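Similar to hydroxylamine oxidoreductase (Kuenenia stuttgartiensis, PDB 6H5L) is a multi-haem c-type cytochrome of an anammox reductase complex, resembling hydroxylamine oxidoreductase, and probably acts as an oxidoreductase that passes electrons along its haems. Local coordinates at residues Ile388-Leu393 / Arg504-Ala509; Trp466-Gly471 / Ala489-Glu494. All blocks are in the same frame, centred on the assembly; numbering follows the deposited sequence.

Contact 1 of 2, residues Ile388-Leu393 / Arg504-Ala509; sequences IADGLL and RLRRLA
Asp390 and Arg506 form a salt bridge in which a single carboxylate oxygen takes both terminal nitrogens of the guanidinium. NH1 of Arg506 lies 3.0 Å from OD2 of Asp390, with an N-H...O angle of 153°. NH2 of Arg506 reaches the same OD2 of Asp390 at 3.2 Å, the angle here being 143°. The oxygen sits at the guanidinium edge, close to its plane. The carboxylate is turned 71° from that plane. NH1 arrives on the anti side of OD2, tilted out of the carboxylate plane, and NH2 nearly along the C-O direction; this is an end-on fork rather than a two-oxygen, two-nitrogen pairing. Arg506 gets there because its chain runs extended from CG to NE. CD1 of Leu392 lies over one face of the guanidinium, 3.5 Å from NH1 of Arg506, while its other methyl, CD2, meets CB of Ala509 at 3.7 Å. Both methyls of Leu505 pack near the carbonyl oxygen of Leu392. Gly391, with positive phi, closes the end of helix 356-389 in a Schellman motif, its amide bonding back to O of Ile388; Asp390 and Leu392, before and after it in sequence, point toward helix 480-513. Arg504 is shared between Glu501 of its own chain and Glu501 of a second subunit, and Arg507 pairs with Glu512 of that subunit. One charge pair, with a leucine methyl over the guanidinium, thus joins the end of helix 356-389 to helix 480-513 at the surface.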
# COMPACT_ATOMS: atom_id res chain seq x y z
N ILE A 388 -62.51 -25.46 -39.82
CA ILE A 388 -62.05 -25.75 -41.18
C ILE A 388 -62.84 -26.91 -41.77
O ILE A 388 -63.33 -26.84 -42.90
CB ILE A 388 -60.53 -26.03 -41.18
CG1 ILE A 388 -59.76 -24.77 -40.80
CG2 ILE A 388 -60.08 -26.56 -42.53
CD1 ILE A 388 -58.27 -24.99 -40.59
N ALA A 389 -62.98 -27.99 -41.00
CA ALA A 389 -63.72 -29.16 -41.48
C ALA A 389 -65.18 -28.81 -41.76
O ALA A 389 -65.76 -29.30 -42.74
CB ALA A 389 -63.63 -30.29 -40.46
N ASP A 390 -65.78 -27.97 -40.92
CA ASP A 390 -67.14 -27.49 -41.13
C ASP A 390 -67.23 -26.39 -42.19
O ASP A 390 -68.32 -25.87 -42.42
CB ASP A 390 -67.73 -26.99 -39.81
CG ASP A 390 -67.83 -28.08 -38.76
OD1 ASP A 390 -67.84 -29.27 -39.13
OD2 ASP A 390 -67.90 -27.75 -37.55
N GLY A 391 -66.12 -26.06 -42.84
CA GLY A 391 -66.14 -25.06 -43.90
C GLY A 391 -66.59 -23.69 -43.44
O GLY A 391 -67.25 -22.96 -44.19
N LEU A 392 -66.24 -23.32 -42.22
CA LEU A 392 -66.60 -22.04 -41.65
C LEU A 392 -65.47 -21.02 -41.71
O LEU A 392 -65.67 -19.86 -41.35
CB LEU A 392 -67.08 -22.21 -40.21
CG LEU A 392 -68.25 -23.19 -40.07
CD1 LEU A 392 -68.63 -23.36 -38.61
CD2 LEU A 392 -69.45 -22.74 -40.89
N LEU A 393 -64.28 -21.44 -42.15
CA LEU A 393 -63.18 -20.50 -42.33
C LEU A 393 -63.53 -19.49 -43.43
O LEU A 393 -63.90 -19.88 -44.54
CB LEU A 393 -61.90 -21.25 -42.69
CG LEU A 393 -60.56 -20.54 -42.52
CD1 LEU A 393 -60.22 -20.38 -41.05
CD2 LEU A 393 -59.49 -21.31 -43.25
N ARG A 504 -68.40 -16.94 -33.18
CA ARG A 504 -68.78 -15.86 -34.08
C ARG A 504 -68.95 -16.36 -35.51
O ARG A 504 -69.87 -15.96 -36.22
CB ARG A 504 -67.74 -14.75 -34.02
CG ARG A 504 -68.26 -13.36 -34.34
CD ARG A 504 -67.66 -12.36 -33.37
NE ARG A 504 -66.22 -12.57 -33.20
CZ ARG A 504 -65.55 -12.31 -32.09
NH1 ARG A 504 -66.18 -11.83 -31.03
NH2 ARG A 504 -64.25 -12.53 -32.03
N LEU A 505 -68.05 -17.25 -35.95
CA LEU A 505 -68.14 -17.78 -37.31
C LEU A 505 -69.31 -18.74 -37.47
O LEU A 505 -69.91 -18.81 -38.54
CB LEU A 505 -66.83 -18.46 -37.69
CG LEU A 505 -65.63 -17.53 -37.88
CD1 LEU A 505 -64.34 -18.33 -38.01
CD2 LEU A 505 -65.83 -16.65 -39.11
N ARG A 506 -69.64 -19.50 -36.41
CA ARG A 506 -70.81 -20.36 -36.48
C ARG A 506 -72.10 -19.55 -36.42
O ARG A 506 -73.10 -19.91 -37.05
CB ARG A 506 -70.77 -21.39 -35.35
CG ARG A 506 -69.54 -22.27 -35.37
CD ARG A 506 -69.56 -23.33 -34.28
NE ARG A 506 -68.36 -24.16 -34.33
CZ ARG A 506 -68.21 -25.20 -35.14
NH1 ARG A 506 -69.18 -25.55 -35.97
NH2 ARG A 506 -67.08 -25.90 -35.11
N ARG A 507 -72.09 -18.45 -35.67
CA ARG A 507 -73.26 -17.58 -35.59
C ARG A 507 -73.54 -16.92 -36.93
O ARG A 507 -74.70 -16.85 -37.37
CB ARG A 507 -73.06 -16.53 -34.50
CG ARG A 507 -74.26 -15.64 -34.25
CD ARG A 507 -73.94 -14.62 -33.17
NE ARG A 507 -75.12 -13.87 -32.75
CZ ARG A 507 -75.09 -12.91 -31.82
NH1 ARG A 507 -73.95 -12.60 -31.22
NH2 ARG A 507 -76.21 -12.28 -31.49
N LEU A 508 -72.50 -16.41 -37.60
CA LEU A 508 -72.68 -15.79 -38.91
C LEU A 508 -73.18 -16.80 -39.93
O LEU A 508 -74.04 -16.48 -40.76
CB LEU A 508 -71.36 -15.16 -39.37
CG LEU A 508 -71.28 -13.63 -39.33
CD1 LEU A 508 -71.60 -13.09 -37.95
CD2 LEU A 508 -69.91 -13.16 -39.79
N ALA A 509 -72.64 -18.02 -39.90
CA ALA A 509 -73.08 -19.04 -40.85
C ALA A 509 -74.52 -19.46 -40.58
O ALA A 509 -75.28 -19.71 -41.52
CB ALA A 509 -72.15 -20.25 -40.80

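Contact 2 of 2, residues Trp466-Gly471 / Ala489-Glu494; sequences WYKLQG and APMMME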
# COMPACT_ATOMS: atom_id res chain seq x y z
N TRP A 466 -45.84 -18.36 -28.92
CA TRP A 466 -45.42 -17.26 -28.06
C TRP A 466 -45.65 -17.57 -26.58
O TRP A 466 -44.70 -17.59 -25.80
CB TRP A 466 -46.17 -15.98 -28.43
CG TRP A 466 -45.46 -15.08 -29.39
CD1 TRP A 466 -44.34 -15.38 -30.10
CD2 TRP A 466 -45.81 -13.74 -29.72
NE1 TRP A 466 -43.98 -14.30 -30.88
CE2 TRP A 466 -44.87 -13.28 -30.66
CE3 TRP A 466 -46.84 -12.88 -29.32
CZ2 TRP A 466 -44.91 -12.00 -31.20
CZ3 TRP A 466 -46.89 -11.60 -29.87
CH2 TRP A 466 -45.93 -11.18 -30.79
N TYR A 467 -46.89 -17.85 -26.20
CA TYR A 467 -47.23 -17.88 -24.78
C TYR A 467 -46.91 -19.23 -24.15
O TYR A 467 -46.51 -19.29 -22.99
CB TYR A 467 -48.69 -17.50 -24.59
CG TYR A 467 -49.00 -16.14 -25.17
CD1 TYR A 467 -48.18 -15.05 -24.91
CD2 TYR A 467 -50.10 -15.95 -26.00
CE1 TYR A 467 -48.45 -13.80 -25.44
CE2 TYR A 467 -50.38 -14.70 -26.54
CZ TYR A 467 -49.55 -13.63 -26.25
OH TYR A 467 -49.82 -12.39 -26.78
N LYS A 468 -47.07 -20.32 -24.91
CA LYS A 468 -46.59 -21.61 -24.43
C LYS A 468 -45.08 -21.59 -24.24
O LYS A 468 -44.56 -22.14 -23.26
CB LYS A 468 -47.01 -22.73 -25.38
CG LYS A 468 -46.30 -24.06 -25.11
CD LYS A 468 -47.10 -25.25 -25.63
CE LYS A 468 -47.24 -25.22 -27.15
NZ LYS A 468 -45.94 -25.37 -27.85
N LEU A 469 -44.36 -20.96 -25.17
CA LEU A 469 -42.90 -20.94 -25.09
C LEU A 469 -42.40 -20.04 -23.98
O LEU A 469 -41.37 -20.34 -23.36
CB LEU A 469 -42.31 -20.52 -26.44
CG LEU A 469 -42.74 -21.34 -27.66
CD1 LEU A 469 -41.81 -21.08 -28.83
CD2 LEU A 469 -42.79 -22.82 -27.33
N GLN A 470 -43.09 -18.93 -23.71
CA GLN A 470 -42.67 -18.03 -22.64
C GLN A 470 -42.90 -18.67 -21.27
O GLN A 470 -42.03 -18.61 -20.40
CB GLN A 470 -43.39 -16.69 -22.75
CG GLN A 470 -42.92 -15.85 -23.92
CD GLN A 470 -43.71 -14.57 -24.10
OE1 GLN A 470 -43.72 -13.70 -23.23
NE2 GLN A 470 -44.39 -14.46 -25.23
N GLY A 471 -44.07 -19.28 -21.06
CA GLY A 471 -44.28 -20.03 -19.84
C GLY A 471 -43.34 -21.21 -19.71
O GLY A 471 -42.95 -21.57 -18.60
N ALA A 489 -51.34 -17.67 -18.33
CA ALA A 489 -52.45 -16.72 -18.37
C ALA A 489 -52.71 -16.17 -19.77
O ALA A 489 -53.88 -16.12 -20.18
CB ALA A 489 -52.23 -15.61 -17.34
N PRO A 490 -51.70 -15.74 -20.54
CA PRO A 490 -51.98 -15.36 -21.94
C PRO A 490 -52.46 -16.52 -22.79
O PRO A 490 -53.27 -16.31 -23.70
CB PRO A 490 -50.64 -14.81 -22.43
CG PRO A 490 -49.94 -14.37 -21.20
CD PRO A 490 -50.33 -15.37 -20.15
N MET A 491 -51.97 -17.73 -22.53
CA MET A 491 -52.47 -18.90 -23.25
C MET A 491 -53.97 -19.07 -23.04
O MET A 491 -54.71 -19.37 -23.98
CB MET A 491 -51.73 -20.16 -22.82
CG MET A 491 -50.55 -20.52 -23.70
SD MET A 491 -49.98 -22.21 -23.43
CE MET A 491 -49.43 -22.12 -21.73
N MET A 492 -54.43 -18.90 -21.80
CA MET A 492 -55.87 -18.96 -21.53
C MET A 492 -56.61 -17.83 -22.23
O MET A 492 -57.77 -18.00 -22.62
CB MET A 492 -56.12 -18.90 -20.02
CG MET A 492 -55.67 -20.14 -19.27
SD MET A 492 -56.56 -21.62 -19.79
CE MET A 492 -55.94 -22.82 -18.61
N MET A 493 -55.95 -16.68 -22.40
CA MET A 493 -56.63 -15.53 -23.02
C MET A 493 -56.81 -15.73 -24.51
O MET A 493 -57.82 -15.29 -25.08
CB MET A 493 -55.86 -14.25 -22.73
CG MET A 493 -56.27 -13.60 -21.44
SD MET A 493 -55.06 -12.42 -20.84
CE MET A 493 -55.91 -11.86 -19.38
N GLU A 494 -55.84 -16.35 -25.18
CA GLU A 494 -56.03 -16.67 -26.59
C GLU A 494 -57.12 -17.72 -26.76
O GLU A 494 -57.88 -17.68 -27.74
CB GLU A 494 -54.72 -17.14 -27.21
CG GLU A 494 -53.66 -16.04 -27.30
CD GLU A 494 -53.90 -15.06 -28.44
OE1 GLU A 494 -52.93 -14.39 -28.86
OE2 GLU A 494 -55.04 -14.95 -28.93
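Tyr467 lays one face of its ring over Pro490, whose CB stands 3.6 Å from the ring centroid and 17° off the normal, a CH-pi contact. The opposite face is backed by CB of the neighbouring Trp466, more loosely. With CG anti to the carbonyl carbon, the ring is brought beside Pro490 and Glu494 of helix 480-513. At its edge, near the ring plane, OE1 of Glu494 comes within 3.5 Å of CE2 of Tyr467; the bend at chi2 of Glu494 (-77°) brings the carboxylate back to that edge, and CG of Glu494 also lies close to CE2. The same oxygen is held by a salt bridge to Arg462, so the buried carboxylate has a charged partner. Met491 packs at the root of the tyrosine, its CG 3.7 Å from CB of Tyr467, and then carries its sulfur to Lys468, where SD of Met491 lies 3.6 Å from CB of Lys468. The lysine's own end bends away, and its NZ bonds to the carbonyls of Gly305 and Trp464. Were Tyr467 replaced by an alanine, the face over CB of Pro490 would be gone and a gap would probably open there, with Glu494 losing the ring edge beside it. Pro490 marks a kink, since its nitrogen makes no bond to the preceding turn, and its side chain is about 10 Å from a bound haem c. The short axes approach to 8.6 Å and run nearly antiparallel, at 163°. Antiparallel packing of consecutive long helices, here joined by a short connection, is the hallmark of a helical hairpin, this one in the C-terminal helical part of the chain.

How the contacts relate
Helix 480-513 serves both contacts, which illustrates how one long helix changes its chemistry along its length. Contact 2 is buried and lies nearer the centre of the chain; it pairs the helix with its immediate predecessor, 455-476, through aromatic, proline and methionine packing, and the polar groups there find partners outside the two segments. Contact 1, about 25 Å away between centres, is a surface contact near the chain's end. It joins parts far apart in sequence, bringing the end of helix 356-389 to the same helix by a salt bridge. Contact 2 is nested within the loop that contact 1 closes, and a second subunit touches both.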